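PDB 4LJI: cytochrome c-550-like protein from Thermosynechococcus elongatus, which probably serves as a low-potential, heme-carrying electron-transfer cytochrome that can partly replace cytochrome c-550 (PsbV) of photosystem II. Local coordinates for residues 36-47 with 109-120. Sequence-based numbering, arbitrary orientation.
With HEC (heme c), chain C.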
ATOM      1  N   LEU A  36       2.159  19.202   1.112  1.00 18.83           N
ATOM      2  CA  LEU A  36       1.519  18.243   0.201  1.00 16.33           C
ATOM      3  C   LEU A  36       2.475  17.140  -0.204  1.00 19.27           C
ATOM      4  O   LEU A  36       2.051  16.007  -0.412  1.00 16.87           O
ATOM      5  CB  LEU A  36       0.963  18.958  -1.025  1.00 20.66           C
ATOM      6  CG  LEU A  36      -0.129  19.986  -0.730  1.00 23.70           C
ATOM      7  CD1 LEU A  36      -0.271  20.951  -1.889  1.00 29.77           C
ATOM      8  CD2 LEU A  36      -1.444  19.290  -0.469  1.00 26.73           C
ATOM      9  N   THR A  37       3.765  17.462  -0.310  1.00 16.37           N
ATOM     10  CA  THR A  37       4.780  16.439  -0.557  1.00 16.82           C
ATOM     11  C   THR A  37       4.837  15.451   0.583  1.00 16.89           C
ATOM     12  O   THR A  37       4.970  14.227   0.358  1.00 14.29           O
ATOM     13  CB  THR A  37       6.165  17.049  -0.699  1.00 19.23           C
ATOM     14  OG1 THR A  37       6.205  17.849  -1.874  1.00 21.66           O
ATOM     15  CG2 THR A  37       7.257  15.991  -0.761  1.00 23.13           C
ATOM     16  N   ARG A  38       4.693  15.960   1.807  1.00 18.13           N
ATOM     17  CA  ARG A  38       4.723  15.085   2.986  1.00 16.75           C
ATOM     18  C   ARG A  38       3.468  14.217   3.059  1.00 13.26           C
ATOM     19  O   ARG A  38       3.504  13.018   3.377  1.00 14.67           O
ATOM     20  CB  ARG A  38       4.909  15.897   4.276  1.00 21.07           C
ATOM     21  CG  ARG A  38       6.340  16.423   4.450  1.00 23.30           C
ATOM     22  CD  ARG A  38       6.566  17.054   5.804  1.00 31.69           C
ATOM     23  NE  ARG A  38       7.755  17.901   5.794  1.00 39.57           N
ATOM     24  CZ  ARG A  38       8.118  18.694   6.800  1.00 41.94           C
ATOM     25  NH1 ARG A  38       7.389  18.743   7.907  1.00 41.79           N
ATOM     26  NH2 ARG A  38       9.210  19.434   6.698  1.00 45.77           N
ATOM     27  N   GLY A  39       2.349  14.800   2.638  1.00 13.12           N
ATOM     28  CA  GLY A  39       1.082  14.095   2.619  1.00 12.51           C
ATOM     29  C   GLY A  39       1.105  12.998   1.557  1.00 11.92           C
ATOM     30  O   GLY A  39       0.606  11.870   1.792  1.00 14.80           O
ATOM     31  N   LYS A  40       1.705  13.301   0.399  1.00 14.14           N
ATOM     32  CA  LYS A  40       1.872  12.313  -0.697  1.00 13.46           C
ATOM     33  C   LYS A  40       2.688  11.128  -0.209  1.00 15.49           C
ATOM     34  O   LYS A  40       2.298   9.977  -0.384  1.00 13.19           O
ATOM     35  CB  LYS A  40       2.571  12.943  -1.900  1.00 16.01           C
ATOM     36  CG  LYS A  40       2.993  11.940  -2.979  1.00 17.31           C
ATOM     37  CD  LYS A  40       3.828  12.636  -4.047  1.00 24.03           C
ATOM     38  CE  LYS A  40       4.289  11.681  -5.128  1.00 27.27           C
ATOM     39  NZ  LYS A  40       3.088  11.210  -5.838  1.00 32.92           N
ATOM     40  N   ARG A  41       3.798  11.424   0.455  1.00 15.19           N
ATOM     41  CA  ARG A  41       4.629  10.360   1.001  1.00 17.60           C
ATOM     42  C   ARG A  41       3.852   9.480   1.988  1.00 18.92           C
ATOM     43  O   ARG A  41       3.971   8.260   1.973  1.00 18.35           O
ATOM     44  CB  ARG A  41       5.874  10.970   1.641  1.00 17.68           C
ATOM     45  CG  ARG A  41       6.859   9.977   2.216  1.00 30.30           C
ATOM     46  CD  ARG A  41       8.207  10.641   2.246  1.00 37.28           C
ATOM     47  NE  ARG A  41       8.451  11.375   1.004  1.00 42.92           N
ATOM     48  CZ  ARG A  41       9.204  10.924   0.005  1.00 44.90           C
ATOM     49  NH1 ARG A  41       9.805   9.746   0.107  1.00 44.01           N
ATOM     50  NH2 ARG A  41       9.372  11.661  -1.087  1.00 46.75           N
ATOM     51  N   LEU A  42       3.059  10.093   2.865  1.00 11.84           N
ATOM     52  CA  LEU A  42       2.225   9.313   3.764  1.00 11.16           C
ATOM     53  C   LEU A  42       1.211   8.460   3.029  1.00 17.49           C
ATOM     54  O   LEU A  42       0.915   7.351   3.436  1.00 15.16           O
ATOM     55  CB  LEU A  42       1.481  10.233   4.761  1.00 15.20           C
ATOM     56  CG  LEU A  42       2.389  10.791   5.817  1.00 19.12           C
ATOM     57  CD1 LEU A  42       1.614  11.850   6.632  1.00 15.36           C
ATOM     58  CD2 LEU A  42       2.882   9.652   6.737  1.00 17.38           C
ATOM     59  N   PHE A  43       0.663   8.979   1.936  1.00 15.39           N
ATOM     60  CA  PHE A  43      -0.301   8.215   1.182  1.00 16.42           C
ATOM     61  C   PHE A  43       0.400   7.007   0.536  1.00 14.20           C
ATOM     62  O   PHE A  43      -0.110   5.899   0.556  1.00 15.07           O
ATOM     63  CB  PHE A  43      -0.937   9.120   0.136  1.00 12.02           C
ATOM     64  CG  PHE A  43      -1.944   8.438  -0.753  1.00 10.71           C
ATOM     65  CD1 PHE A  43      -3.269   8.346  -0.393  1.00 12.54           C
ATOM     66  CD2 PHE A  43      -1.540   7.900  -1.971  1.00 10.17           C
ATOM     67  CE1 PHE A  43      -4.187   7.744  -1.229  1.00 14.74           C
ATOM     68  CE2 PHE A  43      -2.476   7.320  -2.812  1.00 17.37           C
ATOM     69  CZ  PHE A  43      -3.782   7.215  -2.398  1.00 13.35           C
ATOM     70  N   GLU A  44       1.553   7.265  -0.073  1.00 15.14           N
ATOM     71  CA  GLU A  44       2.303   6.206  -0.751  1.00 17.00           C
ATOM     72  C   GLU A  44       2.698   5.110   0.215  1.00 20.72           C
ATOM     73  O   GLU A  44       2.796   3.952  -0.186  1.00 22.04           O
ATOM     74  CB  GLU A  44       3.568   6.776  -1.378  1.00 18.91           C
ATOM     75  CG  GLU A  44       3.290   7.733  -2.500  1.00 23.76           C
ATOM     76  CD  GLU A  44       4.558   8.316  -3.068  1.00 30.07           C
ATOM     77  OE1 GLU A  44       4.628   8.449  -4.303  1.00 37.06           O
ATOM     78  OE2 GLU A  44       5.484   8.617  -2.273  1.00 31.19           O
ATOM     79  N   GLU A  45       2.920   5.462   1.483  1.00 20.05           N
ATOM     80  CA  GLU A  45       3.399   4.478   2.453  1.00 21.22           C
ATOM     81  C   GLU A  45       2.291   3.679   3.118  1.00 25.78           C
ATOM     82  O   GLU A  45       2.492   2.520   3.508  1.00 24.18           O
ATOM     83  CB  GLU A  45       4.319   5.126   3.507  1.00 20.39           C
ATOM     84  CG  GLU A  45       5.563   5.868   2.941  1.00 35.22           C
ATOM     85  CD  GLU A  45       6.495   5.024   2.046  1.00 44.81           C
ATOM     86  OE1 GLU A  45       6.385   3.771   2.010  1.00 43.46           O
ATOM     87  OE2 GLU A  45       7.362   5.635   1.373  1.00 49.31           O
ATOM     88  N   ASN A  46       1.105   4.268   3.210  1.00 15.61           N
ATOM     89  CA  ASN A  46       0.058   3.719   4.059  1.00 13.81           C
ATOM     90  C   ASN A  46      -1.224   3.328   3.366  1.00 13.47           C
ATOM     91  O   ASN A  46      -2.050   2.627   3.968  1.00 14.72           O
ATOM     92  CB  ASN A  46      -0.283   4.705   5.188  1.00 15.05           C
ATOM     93  CG  ASN A  46       0.870   4.905   6.135  1.00 17.58           C
ATOM     94  OD1 ASN A  46       1.235   3.980   6.876  1.00 22.13           O
ATOM     95  ND2 ASN A  46       1.483   6.089   6.105  1.00 20.41           N
ATOM     96  N   CYS A  47      -1.429   3.843   2.157  1.00 15.30           N
ATOM     97  CA  CYS A  47      -2.756   3.795   1.544  1.00 13.45           C
ATOM     98  C   CYS A  47      -2.762   3.256   0.121  1.00 14.38           C
ATOM     99  O   CYS A  47      -3.828   2.945  -0.430  1.00 13.57           O
ATOM    100  CB  CYS A  47      -3.411   5.203   1.526  1.00 10.73           C
ATOM    101  SG  CYS A  47      -3.219   6.081   3.070  1.00 14.90           S
ATOM    102  N   LEU A 109      -0.344   7.992  13.198  1.00 24.82           N
ATOM    103  CA  LEU A 109      -0.175   9.326  12.634  1.00 24.20           C
ATOM    104  C   LEU A 109      -0.713  10.426  13.553  1.00 20.70           C
ATOM    105  O   LEU A 109      -1.805  10.309  14.080  1.00 27.46           O
ATOM    106  CB  LEU A 109      -0.857   9.396  11.265  1.00 26.75           C
ATOM    107  CG  LEU A 109      -0.166   8.497  10.244  1.00 27.90           C
ATOM    108  CD1 LEU A 109      -0.928   8.498   8.930  1.00 29.50           C
ATOM    109  CD2 LEU A 109       1.251   8.972  10.055  1.00 28.48           C
ATOM    110  N   THR A 110       0.059  11.490  13.729  1.00 16.25           N
ATOM    111  CA  THR A 110      -0.358  12.621  14.584  1.00 18.43           C
ATOM    112  C   THR A 110      -1.393  13.402  13.795  1.00 19.78           C
ATOM    113  O   THR A 110      -1.544  13.207  12.587  1.00 19.14           O
ATOM    114  CB  THR A 110       0.794  13.552  14.867  1.00 26.15           C
ATOM    115  OG1 THR A 110       1.199  14.203  13.648  1.00 22.11           O
ATOM    116  CG2 THR A 110       1.969  12.771  15.472  1.00 25.35           C
ATOM    117  N   THR A 111      -2.108  14.267  14.491  1.00 19.76           N
ATOM    118  CA  THR A 111      -3.070  15.192  13.907  1.00 19.78           C
ATOM    119  C   THR A 111      -2.518  15.906  12.677  1.00 25.25           C
ATOM    120  O   THR A 111      -3.152  15.902  11.632  1.00 18.80           O
ATOM    121  CB  THR A 111      -3.464  16.256  14.965  1.00 22.28           C
ATOM    122  OG1 THR A 111      -3.899  15.568  16.136  1.00 25.66           O
ATOM    123  CG2 THR A 111      -4.575  17.175  14.450  1.00 18.82           C
ATOM    124  N   GLU A 112      -1.345  16.518  12.812  1.00 20.73           N
ATOM    125  CA  GLU A 112      -0.762  17.302  11.729  1.00 19.08           C
ATOM    126  C   GLU A 112      -0.405  16.429  10.527  1.00 20.88           C
ATOM    127  O   GLU A 112      -0.609  16.818   9.376  1.00 23.13           O
ATOM    128  CB  GLU A 112       0.481  18.043  12.203  1.00 22.46           C
ATOM    129  CG  GLU A 112       0.181  19.197  13.168  1.00 25.72           C
ATOM    130  CD  GLU A 112       0.395  18.797  14.616  1.00 31.99           C
ATOM    131  OE1 GLU A 112       0.176  17.603  14.935  1.00 33.06           O
ATOM    132  OE2 GLU A 112       0.782  19.681  15.433  1.00 41.09           O
ATOM    133  N   GLN A 113       0.159  15.264  10.807  1.00 15.96           N
ATOM    134  CA  GLN A 113       0.481  14.320   9.723  1.00 21.09           C
ATOM    135  C   GLN A 113      -0.767  13.931   8.949  1.00 20.22           C
ATOM    136  O   GLN A 113      -0.778  13.968   7.703  1.00 15.44           O
ATOM    137  CB  GLN A 113       1.135  13.051  10.249  1.00 21.27           C
ATOM    138  CG  GLN A 113       2.584  13.199  10.623  1.00 22.56           C
ATOM    139  CD  GLN A 113       3.124  11.936  11.236  1.00 31.21           C
ATOM    140  OE1 GLN A 113       2.566  11.396  12.193  1.00 32.31           O
ATOM    141  NE2 GLN A 113       4.203  11.437  10.666  1.00 28.18           N
ATOM    142  N   LEU A 114      -1.817  13.545   9.667  1.00 15.50           N
ATOM    143  CA  LEU A 114      -3.079  13.174   9.036  1.00 16.38           C
ATOM    144  C   LEU A 114      -3.705  14.353   8.287  1.00 15.03           C
ATOM    145  O   LEU A 114      -4.333  14.143   7.232  1.00 16.06           O
ATOM    146  CB  LEU A 114      -4.039  12.637  10.083  1.00 24.34           C
ATOM    147  CG  LEU A 114      -5.032  11.614   9.605  1.00 25.95           C
ATOM    148  CD1 LEU A 114      -4.254  10.408   9.031  1.00 27.23           C
ATOM    149  CD2 LEU A 114      -5.912  11.176  10.723  1.00 19.65           C
ATOM    150  N   GLU A 115      -3.545  15.583   8.788  1.00 16.44           N
ATOM    151  CA  GLU A 115      -3.949  16.763   8.037  1.00 14.84           C
ATOM    152  C   GLU A 115      -3.258  16.854   6.694  1.00 17.19           C
ATOM    153  O   GLU A 115      -3.901  17.176   5.710  1.00 16.32           O
ATOM    154  CB  GLU A 115      -3.659  18.055   8.833  1.00 19.62           C
ATOM    155  CG  GLU A 115      -4.666  18.352   9.909  1.00 24.18           C
ATOM    156  CD  GLU A 115      -4.265  19.520  10.766  1.00 32.43           C
ATOM    157  OE1 GLU A 115      -5.044  19.863  11.675  1.00 37.93           O
ATOM    158  OE2 GLU A 115      -3.173  20.081  10.523  1.00 34.30           O
ATOM    159  N   THR A 116      -1.956  16.600   6.656  1.00 15.13           N
ATOM    160  CA  THR A 116      -1.251  16.716   5.389  1.00 13.93           C
ATOM    161  C   THR A 116      -1.676  15.609   4.418  1.00 19.62           C
ATOM    162  O   THR A 116      -1.693  15.850   3.224  1.00 14.79           O
ATOM    163  CB  THR A 116       0.268  16.679   5.559  1.00 16.78           C
ATOM    164  OG1 THR A 116       0.656  15.360   5.966  1.00 16.98           O
ATOM    165  CG2 THR A 116       0.739  17.727   6.570  1.00 18.29           C
ATOM    166  N   LEU A 117      -2.013  14.422   4.937  1.00 13.86           N
ATOM    167  CA  LEU A 117      -2.505  13.313   4.091  1.00 11.97           C
ATOM    168  C   LEU A 117      -3.891  13.687   3.560  1.00 15.19           C
ATOM    169  O   LEU A 117      -4.176  13.521   2.371  1.00 13.03           O
ATOM    170  CB  LEU A 117      -2.515  11.995   4.879  1.00 13.16           C
ATOM    171  CG  LEU A 117      -3.187  10.728   4.352  1.00 15.26           C
ATOM    172  CD1 LEU A 117      -2.606  10.392   2.970  1.00 14.92           C
ATOM    173  CD2 LEU A 117      -2.938   9.569   5.323  1.00 15.15           C
ATOM    174  N   ALA A 118      -4.771  14.165   4.440  1.00 12.26           N
ATOM    175  CA  ALA A 118      -6.061  14.665   3.968  1.00 12.34           C
ATOM    176  C   ALA A 118      -5.868  15.765   2.923  1.00 16.64           C
ATOM    177  O   ALA A 118      -6.574  15.750   1.893  1.00 13.59           O
ATOM    178  CB  ALA A 118      -6.941  15.173   5.155  1.00 13.71           C
ATOM    179  N   ALA A 119      -4.957  16.726   3.158  1.00 12.99           N
ATOM    180  CA  ALA A 119      -4.731  17.792   2.173  1.00 13.31           C
ATOM    181  C   ALA A 119      -4.278  17.224   0.816  1.00 14.08           C
ATOM    182  O   ALA A 119      -4.742  17.657  -0.234  1.00 15.26           O
ATOM    183  CB  ALA A 119      -3.708  18.799   2.685  1.00 16.39           C
ATOM    184  N   PHE A 120      -3.369  16.262   0.839  1.00 17.47           N
ATOM    185  CA  PHE A 120      -2.938  15.618  -0.398  1.00 13.98           C
ATOM    186  C   PHE A 120      -4.116  14.995  -1.149  1.00 15.07           C
ATOM    187  O   PHE A 120      -4.275  15.232  -2.337  1.00 13.71           O
ATOM    188  CB  PHE A 120      -1.840  14.584  -0.143  1.00 15.80           C
ATOM    189  CG  PHE A 120      -1.542  13.769  -1.337  1.00 11.96           C
ATOM    190  CD1 PHE A 120      -0.755  14.273  -2.367  1.00 15.32           C
ATOM    191  CD2 PHE A 120      -2.084  12.490  -1.462  1.00 11.78           C
ATOM    192  CE1 PHE A 120      -0.475  13.491  -3.527  1.00 14.07           C
ATOM    193  CE2 PHE A 120      -1.819  11.705  -2.627  1.00 18.42           C
ATOM    194  CZ  PHE A 120      -1.022  12.229  -3.656  1.00 18.13           C
TER
HETATM  195 FE   HEC C 301      -9.449   3.665   2.412  1.00 13.28          FE
HETATM  196  CHA HEC C 301     -12.773   4.326   1.752  1.00 19.35           C
HETATM  197  CHB HEC C 301      -8.822   7.037   2.764  1.00 11.27           C
HETATM  198  CHC HEC C 301      -6.137   2.992   3.389  1.00 13.24           C
HETATM  199  CHD HEC C 301      -9.874   0.428   1.599  1.00 16.28           C
HETATM  200  NA  HEC C 301     -10.527   5.343   2.240  1.00 11.28           N
HETATM  201  C1A HEC C 301     -11.902   5.373   2.007  1.00 11.46           C
HETATM  202  C2A HEC C 301     -12.322   6.760   1.993  1.00 14.00           C
HETATM  203  C3A HEC C 301     -11.214   7.499   2.266  1.00 14.43           C
HETATM  204  C4A HEC C 301     -10.115   6.653   2.463  1.00 12.67           C
HETATM  205  CMA HEC C 301     -11.162   9.000   2.391  1.00 13.94           C
HETATM  206  CAA HEC C 301     -13.724   7.305   1.716  1.00 12.12           C
HETATM  207  CBA HEC C 301     -13.965   7.457   0.192  1.00 14.20           C
HETATM  208  CGA HEC C 301     -15.321   8.011  -0.170  1.00 16.34           C
HETATM  209  O1A HEC C 301     -16.137   8.408   0.709  1.00 13.48           O
HETATM  210  O2A HEC C 301     -15.645   8.090  -1.399  1.00 16.25           O
HETATM  211  NB  HEC C 301      -7.776   4.786   2.956  1.00 19.60           N
HETATM  212  C1B HEC C 301      -7.783   6.128   3.071  1.00 10.49           C
HETATM  213  C2B HEC C 301      -6.501   6.555   3.472  1.00 10.37           C
HETATM  214  C3B HEC C 301      -5.720   5.448   3.698  1.00 10.73           C
HETATM  215  C4B HEC C 301      -6.574   4.309   3.325  1.00 15.21           C
HETATM  216  CMB HEC C 301      -6.099   7.993   3.715  1.00 13.22           C
HETATM  217  CAB HEC C 301      -4.303   5.391   4.132  1.00 10.11           C
HETATM  218  CBB HEC C 301      -4.143   5.829   5.437  1.00 12.91           C
HETATM  219  NC  HEC C 301      -8.218   2.012   2.476  1.00 10.47           N
HETATM  220  C1C HEC C 301      -6.927   1.958   2.928  1.00 14.63           C
HETATM  221  C2C HEC C 301      -6.455   0.664   2.676  1.00 16.13           C
HETATM  222  C3C HEC C 301      -7.495  -0.077   2.177  1.00 17.98           C
HETATM  223  C4C HEC C 301      -8.629   0.773   2.056  1.00 18.05           C
HETATM  224  CMC HEC C 301      -5.042   0.177   2.965  1.00 19.12           C
HETATM  225  CAC HEC C 301      -7.390  -1.505   1.740  1.00 15.87           C
HETATM  226  CBC HEC C 301      -7.075  -2.480   2.622  1.00 16.67           C
HETATM  227  ND  HEC C 301     -11.003   2.617   1.795  1.00 18.50           N
HETATM  228  C1D HEC C 301     -10.974   1.293   1.580  1.00 11.34           C
HETATM  229  C2D HEC C 301     -12.317   0.816   1.254  1.00 13.48           C
HETATM  230  C3D HEC C 301     -13.130   1.891   1.276  1.00 16.29           C
HETATM  231  C4D HEC C 301     -12.282   3.027   1.605  1.00 13.03           C
HETATM  232  CMD HEC C 301     -12.703  -0.614   0.929  1.00 17.91           C
HETATM  233  CAD HEC C 301     -14.616   1.891   1.035  1.00 18.63           C
HETATM  234  CBD HEC C 301     -15.286   1.932   2.425  1.00 24.66           C
HETATM  235  CGD HEC C 301     -16.768   1.767   2.704  1.00 26.81           C
HETATM  236  O1D HEC C 301     -17.665   2.285   1.986  1.00 26.54           O
HETATM  237  O2D HEC C 301     -17.096   1.106   3.721  1.00 34.53           O
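Phe-120 fits as a knob into a hole made by Leu-36, Gly-39, Lys-40 and Phe-43, its broad, flat ring suiting a hole with so many walls. With CG anti to the backbone N (chi1 171°), the ring lies flat against the helix 36-46, and Lys-40 CA sits over one face, 3.7 Å from the ring centroid, in a CH-pi contact; the other three residues approach obliquely. The aliphatic start of the Lys-40 side chain extends this cover, CB standing 3.5 Å from Phe-120 CE1. A lysine suits the spot because its long chain then carries NZ away to a salt bridge with Glu-44 and a cation-pi contact with Tyr-7.

The side chains of Phe-43 and Phe-120 cross at about a right angle, while their ring planes are inclined at 47°, an oblique aromatic pair. A flat ring serves two neighbours here: Phe-120 CE2 lies over one face of Phe-43, while Leu-117 CD1 occupies its edge and reaches Phe-43 CB at 3.5 Å.

Gly-39 marks the crossing point. Lacking a side chain, it brings its CA to 3.3 Å from Thr-116 O in a CA-H...O contact, and the axes of 36-46 and 111-120 come within 7.3 Å at 90°. This perpendicular crossing, of the helix just before heme-binding Cys-47 and the last helix 111-127, corresponds to the N- and C-terminal helix packing characteristic of class I cytochromes c.

Beyond the crossing, the forked end of Leu-42 serves two partners, CD1 beside Thr-116 and the backbone of Gln-113, CD2 against Leu-109 CD2. Thr-116 suits this boundary: its hydroxyl donates to Gln-113 O of its own helix (2.6 Å from OG1).

On the heme side, Cys-47 SG is covalently joined to heme CAB, and branched Leu-117 directs CD2 to the neighbouring methyl CMB, 3.9 Å away.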